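Local coordinates for 361aa long hypothetical D-aminopeptidase (Pyrococcus horikoshii, PDB 2DRH), which is of uncertain function but probably acts as an aminopeptidase of the peptidase S58 (DmpA) family, at residues T53-H58 / I96-T101; G76-V81 / V133-D138. All blocks are in the same frame, centred on the assembly; numbering follows the deposited sequence.

Contacts 1 and 2 meet at neighbouring strands of one mixed four-stranded sheet, and their centres lie about 12 Å apart. Strand 96-100, the second partner in contact 1, runs antiparallel to strand 48-56 on one flank and parallel to strand 132-136 of contact 2 on the other. Backbone joins the two contacts where L134 N lies 2.9 Å from I97 O, a probable hydrogen bond. Side chains join them as well: T101 OG1 probably bonds E135 OE1 at 2.8 Å. Contact 2 then links the sheet's edge strand to loop 76-81, which reaches a second subunit of the tetramer.

Contact 1. Residues T53-H58 / I96-T101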
loop_
_atom_site.group_PDB
_atom_site.type_symbol
_atom_site.label_atom_id
_atom_site.label_comp_id
_atom_site.label_asym_id
_atom_site.label_seq_id
_atom_site.Cartn_x
_atom_site.Cartn_y
_atom_site.Cartn_z
ATOM N N THR A 53 -15.312 -7.640 -23.221
ATOM C CA THR A 53 -16.231 -6.567 -22.873
ATOM C C THR A 53 -15.413 -5.288 -22.719
ATOM O O THR A 53 -14.388 -5.272 -22.026
ATOM C CB THR A 53 -16.970 -6.851 -21.548
ATOM O OG1 THR A 53 -17.813 -7.999 -21.700
ATOM C CG2 THR A 53 -17.817 -5.650 -21.145
ATOM N N ALA A 54 -15.867 -4.223 -23.370
ATOM C CA ALA A 54 -15.177 -2.946 -23.317
ATOM C C ALA A 54 -16.011 -1.876 -22.619
ATOM O O ALA A 54 -17.207 -1.760 -22.861
ATOM C CB ALA A 54 -14.833 -2.494 -24.731
ATOM N N ILE A 55 -15.374 -1.108 -21.741
ATOM C CA ILE A 55 -16.055 -0.030 -21.038
ATOM C C ILE A 55 -15.305 1.260 -21.349
ATOM O O ILE A 55 -14.107 1.377 -21.073
ATOM C CB ILE A 55 -16.077 -0.232 -19.488
ATOM C CG1 ILE A 55 -16.762 -1.552 -19.119
ATOM C CG2 ILE A 55 -16.833 0.917 -18.825
ATOM C CD1 ILE A 55 -15.805 -2.722 -18.941
ATOM N N LEU A 56 -16.015 2.216 -21.942
ATOM C CA LEU A 56 -15.437 3.508 -22.295
ATOM C C LEU A 56 -15.870 4.534 -21.258
ATOM O O LEU A 56 -17.063 4.690 -20.997
ATOM C CB LEU A 56 -15.925 3.952 -23.678
ATOM C CG LEU A 56 -15.457 3.184 -24.916
ATOM C CD1 LEU A 56 -15.668 1.689 -24.742
ATOM C CD2 LEU A 56 -16.219 3.700 -26.134
ATOM N N PRO A 57 -14.906 5.226 -20.633
ATOM C CA PRO A 57 -15.212 6.241 -19.620
ATOM C C PRO A 57 -16.130 7.329 -20.184
ATOM O O PRO A 57 -17.047 7.793 -19.503
ATOM C CB PRO A 57 -13.835 6.773 -19.243
ATOM C CG PRO A 57 -12.976 5.547 -19.376
ATOM C CD PRO A 57 -13.459 4.954 -20.679
ATOM N N HIS A 58 -15.860 7.738 -21.423
ATOM C CA HIS A 58 -16.670 8.736 -22.116
ATOM C C HIS A 58 -16.629 8.452 -23.616
ATOM O O HIS A 58 -16.147 7.396 -24.032
ATOM C CB HIS A 58 -16.210 10.173 -21.793
ATOM C CG HIS A 58 -14.789 10.469 -22.158
ATOM N ND1 HIS A 58 -14.362 10.596 -23.462
ATOM C CD2 HIS A 58 -13.700 10.681 -21.383
ATOM C CE1 HIS A 58 -13.071 10.872 -23.475
ATOM N NE2 HIS A 58 -12.644 10.929 -22.225
ATOM N N ILE A 96 -11.607 0.449 -20.911
ATOM C CA ILE A 96 -11.382 -0.651 -19.985
ATOM C C ILE A 96 -11.814 -1.958 -20.622
ATOM O O ILE A 96 -12.944 -2.092 -21.068
ATOM C CB ILE A 96 -12.165 -0.426 -18.690
ATOM C CG1 ILE A 96 -11.906 0.997 -18.188
ATOM C CG2 ILE A 96 -11.750 -1.463 -17.642
ATOM C CD1 ILE A 96 -12.743 1.393 -16.991
ATOM N N ILE A 97 -10.903 -2.920 -20.646
ATOM C CA ILE A 97 -11.158 -4.204 -21.273
ATOM C C ILE A 97 -11.170 -5.357 -20.288
ATOM O O ILE A 97 -10.320 -5.452 -19.396
ATOM C CB ILE A 97 -10.087 -4.495 -22.366
ATOM C CG1 ILE A 97 -10.034 -3.336 -23.369
ATOM C CG2 ILE A 97 -10.404 -5.803 -23.084
ATOM C CD1 ILE A 97 -11.298 -3.187 -24.198
ATOM N N LEU A 98 -12.149 -6.234 -20.467
ATOM C CA LEU A 98 -12.300 -7.407 -19.631
ATOM C C LEU A 98 -12.304 -8.614 -20.557
ATOM O O LEU A 98 -12.851 -8.553 -21.660
ATOM C CB LEU A 98 -13.619 -7.340 -18.855
ATOM C CG LEU A 98 -13.899 -6.019 -18.121
ATOM C CD1 LEU A 98 -15.170 -6.151 -17.294
ATOM C CD2 LEU A 98 -12.729 -5.659 -17.235
ATOM N N THR A 99 -11.670 -9.695 -20.116
ATOM C CA THR A 99 -11.625 -10.927 -20.892
ATOM C C THR A 99 -11.184 -12.078 -19.990
ATOM O O THR A 99 -11.187 -11.939 -18.771
ATOM C CB THR A 99 -10.677 -10.805 -22.097
ATOM O OG1 THR A 99 -10.844 -11.954 -22.934
ATOM C CG2 THR A 99 -9.217 -10.690 -21.648
ATOM N N ASN A 100 -10.824 -13.221 -20.566
ATOM C CA ASN A 100 -10.413 -14.338 -19.723
ATOM C C ASN A 100 -8.945 -14.214 -19.327
ATOM O O ASN A 100 -8.155 -13.537 -19.995
ATOM C CB ASN A 100 -10.686 -15.685 -20.414
ATOM C CG ASN A 100 -9.772 -15.943 -21.593
ATOM O OD1 ASN A 100 -8.574 -16.180 -21.429
ATOM N ND2 ASN A 100 -10.335 -15.898 -22.797
ATOM N N THR A 101 -8.586 -14.877 -18.237
ATOM C CA THR A 101 -7.226 -14.822 -17.715
ATOM C C THR A 101 -6.103 -14.974 -18.733
ATOM O O THR A 101 -5.184 -14.155 -18.767
ATOM C CB THR A 101 -7.009 -15.881 -16.620
ATOM O OG1 THR A 101 -8.100 -15.832 -15.696
ATOM C CG2 THR A 101 -5.696 -15.608 -15.858
#
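Strands 53-56 and 96-100 run antiparallel, their axes 4.7 Å apart at closest approach and their directions 163° apart, with T53 paired to L98, A54 to I97 and I55 to I96. Two hydrogen-bonded pairs flank a non-hydrogen-bonded one. I96 N gives a nearly straight bond to I55 O (2.7 Å, 170° at the hydrogen), and I55 N returns one to I96 O. T53 and L98 exchange the other two, L98 N to T53 O and T53 N to L98 O. A54 CA also brings its hydrogen toward I96 O.

T53, I55, I96 and L98 share one face. I55 and I96, whose beta-branched side chains suit the extended backbone, meet with I55 CB 4.0 Å from I96 CB. I55 turns CG1 to the side of its own backbone N (chi1 -58°), which sends that branch toward L98; the two side chains pass at an oblique angle, with I55 CD1 3.9 Å from L98 CD1. T53 offers the same branched shape with a hydroxyl, and OG1 is bonded to H31 and A172.

On the other face, I97 CD1 comes alongside the A54 methyl, 3.6 Å from A54 CB. The small A54 leaves room for helix 151-160, whose A157 and I158 touch it, while I97 also meets V154 of that helix and L111 of helix 104-118. On the first face I96 touches F284 of strand 278-285. The pair thus forms the buried middle of a mixed beta sheet packed between helices and a second sheet, the layered alpha-beta architecture of the DmpA-type fold.

Contact 2. Residues G76-V81 / V133-D138; sequences GYSKPV and VLECND
E135 OE2 accepts a hydrogen bond from K79 N at 2.8 Å, nearly straight at 168°, with the donor above the carboxylate plane rather than within it; S78 OG stands 2.9 Å from the same oxygen. The glutamate gets there by folding: CG sits between its backbone N and carbonyl carbon (chi1 51°), and a second bend at chi2 swings the carboxylate over to the loop. Its other oxygen, OE1, is bonded to T101 OG1, so the buried acid ties loop 76-81 to T101 of segment 96-101. With an alanine here, K79 N would probably lose its acceptor and T101 OG1 this partner, leaving the loop at S78 and K79 less firmly held. A water donates to S78 OG and to E135 O, a second bridge.

Further along, a single antiparallel bridge pairs V81 with V133 at the edge of the mixed sheet: V81 N meets V133 O at 2.7 Å, and V133 N bonds V81 O. The two valines touch through their CB atoms and both pack on V108 of helix 104-118. P80, with no N-H to satisfy, lays CB against L134 CG at 4.0 Å, beside I280 of strand 278-285. K79 extends its amine away to Q85 and S128 of the second subunit.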
loop_
_atom_site.group_PDB
_atom_site.type_symbol
_atom_site.label_atom_id
_atom_site.label_comp_id
_atom_site.label_asym_id
_atom_site.label_seq_id
_atom_site.Cartn_x
_atom_site.Cartn_y
_atom_site.Cartn_z
ATOM N N GLY A 76 -5.615 -10.357 -4.598
ATOM C CA GLY A 76 -4.791 -10.357 -5.792
ATOM C C GLY A 76 -4.519 -11.649 -6.548
ATOM O O GLY A 76 -3.490 -11.755 -7.208
ATOM N N TYR A 77 -5.399 -12.638 -6.463
ATOM C CA TYR A 77 -5.171 -13.863 -7.234
ATOM C C TYR A 77 -5.777 -13.494 -8.575
ATOM O O TYR A 77 -6.759 -14.079 -9.026
ATOM C CB TYR A 77 -5.916 -15.045 -6.624
ATOM C CG TYR A 77 -5.349 -16.370 -7.065
ATOM C CD1 TYR A 77 -5.494 -16.810 -8.377
ATOM C CD2 TYR A 77 -4.634 -17.170 -6.175
ATOM C CE1 TYR A 77 -4.939 -18.019 -8.795
ATOM C CE2 TYR A 77 -4.074 -18.376 -6.581
ATOM C CZ TYR A 77 -4.231 -18.796 -7.890
ATOM O OH TYR A 77 -3.687 -19.995 -8.291
ATOM N N SER A 78 -5.153 -12.512 -9.211
ATOM C CA SER A 78 -5.658 -11.949 -10.444
ATOM C C SER A 78 -4.478 -11.449 -11.265
ATOM O O SER A 78 -3.405 -11.205 -10.723
ATOM C CB SER A 78 -6.596 -10.787 -10.052
ATOM O OG SER A 78 -7.302 -10.244 -11.143
ATOM N N LYS A 79 -4.682 -11.300 -12.572
ATOM C CA LYS A 79 -3.636 -10.832 -13.476
ATOM C C LYS A 79 -4.049 -9.549 -14.217
ATOM O O LYS A 79 -4.125 -9.525 -15.449
ATOM C CB LYS A 79 -3.305 -11.924 -14.502
ATOM C CG LYS A 79 -2.588 -13.170 -13.944
ATOM C CD LYS A 79 -3.408 -13.942 -12.892
ATOM C CE LYS A 79 -2.901 -15.409 -12.766
ATOM N NZ LYS A 79 -3.548 -16.152 -11.640
ATOM N N PRO A 80 -4.334 -8.469 -13.477
ATOM C CA PRO A 80 -4.731 -7.222 -14.149
ATOM C C PRO A 80 -3.544 -6.498 -14.783
ATOM O O PRO A 80 -2.412 -6.597 -14.313
ATOM C CB PRO A 80 -5.364 -6.408 -13.024
ATOM C CG PRO A 80 -4.532 -6.829 -11.829
ATOM C CD PRO A 80 -4.440 -8.342 -12.012
ATOM N N VAL A 81 -3.826 -5.770 -15.855
ATOM C CA VAL A 81 -2.828 -5.007 -16.571
ATOM C C VAL A 81 -3.233 -3.531 -16.495
ATOM O O VAL A 81 -4.377 -3.183 -16.809
ATOM C CB VAL A 81 -2.787 -5.438 -18.053
ATOM C CG1 VAL A 81 -1.759 -4.613 -18.817
ATOM C CG2 VAL A 81 -2.480 -6.926 -18.148
ATOM N N VAL A 133 -6.498 -3.694 -18.589
ATOM C CA VAL A 133 -7.144 -4.970 -18.848
ATOM C C VAL A 133 -7.289 -5.771 -17.561
ATOM O O VAL A 133 -6.330 -5.905 -16.796
ATOM C CB VAL A 133 -6.301 -5.805 -19.835
ATOM C CG1 VAL A 133 -7.016 -7.104 -20.177
ATOM C CG2 VAL A 133 -6.013 -4.992 -21.090
ATOM N N LEU A 134 -8.486 -6.302 -17.327
ATOM C CA LEU A 134 -8.759 -7.117 -16.146
ATOM C C LEU A 134 -9.416 -8.428 -16.580
ATOM O O LEU A 134 -9.874 -8.550 -17.717
ATOM C CB LEU A 134 -9.641 -6.360 -15.153
ATOM C CG LEU A 134 -8.915 -5.181 -14.493
ATOM C CD1 LEU A 134 -9.241 -3.900 -15.249
ATOM C CD2 LEU A 134 -9.329 -5.056 -13.034
ATOM N N GLU A 135 -9.474 -9.407 -15.684
ATOM C CA GLU A 135 -10.016 -10.689 -16.089
ATOM C C GLU A 135 -10.558 -11.613 -15.021
ATOM O O GLU A 135 -10.418 -11.372 -13.824
ATOM C CB GLU A 135 -8.933 -11.452 -16.844
ATOM C CG GLU A 135 -7.595 -11.519 -16.096
ATOM C CD GLU A 135 -7.699 -12.160 -14.715
ATOM O OE1 GLU A 135 -8.233 -13.282 -14.604
ATOM O OE2 GLU A 135 -7.239 -11.538 -13.736
ATOM N N CYS A 136 -11.155 -12.699 -15.508
ATOM C CA CYS A 136 -11.700 -13.775 -14.689
ATOM C C CYS A 136 -11.418 -15.087 -15.447
ATOM O O CYS A 136 -11.304 -15.092 -16.673
ATOM C CB CYS A 136 -13.197 -13.564 -14.455
ATOM S SG CYS A 136 -13.543 -12.292 -13.193
ATOM N N ASN A 137 -11.282 -16.193 -14.720
ATOM C CA ASN A 137 -10.971 -17.488 -15.334
ATOM C C ASN A 137 -12.249 -18.243 -15.728
ATOM O O ASN A 137 -13.029 -18.625 -14.863
ATOM C CB ASN A 137 -10.158 -18.322 -14.331
ATOM C CG ASN A 137 -9.555 -19.570 -14.946
ATOM O OD1 ASN A 137 -10.095 -20.138 -15.889
ATOM N ND2 ASN A 137 -8.434 -20.007 -14.401
ATOM N N ASP A 138 -12.470 -18.459 -17.023
ATOM C CA ASP A 138 -13.666 -19.179 -17.466
ATOM C C ASP A 138 -13.384 -20.642 -17.826
ATOM O O ASP A 138 -14.183 -21.290 -18.500
ATOM C CB ASP A 138 -14.315 -18.471 -18.669
ATOM C CG ASP A 138 -13.304 -18.078 -19.740
ATOM O OD1 ASP A 138 -12.197 -18.654 -19.758
ATOM O OD2 ASP A 138 -13.625 -17.195 -20.571
HETATM O O HOH W 1 -9.700 -11.834 -11.185
#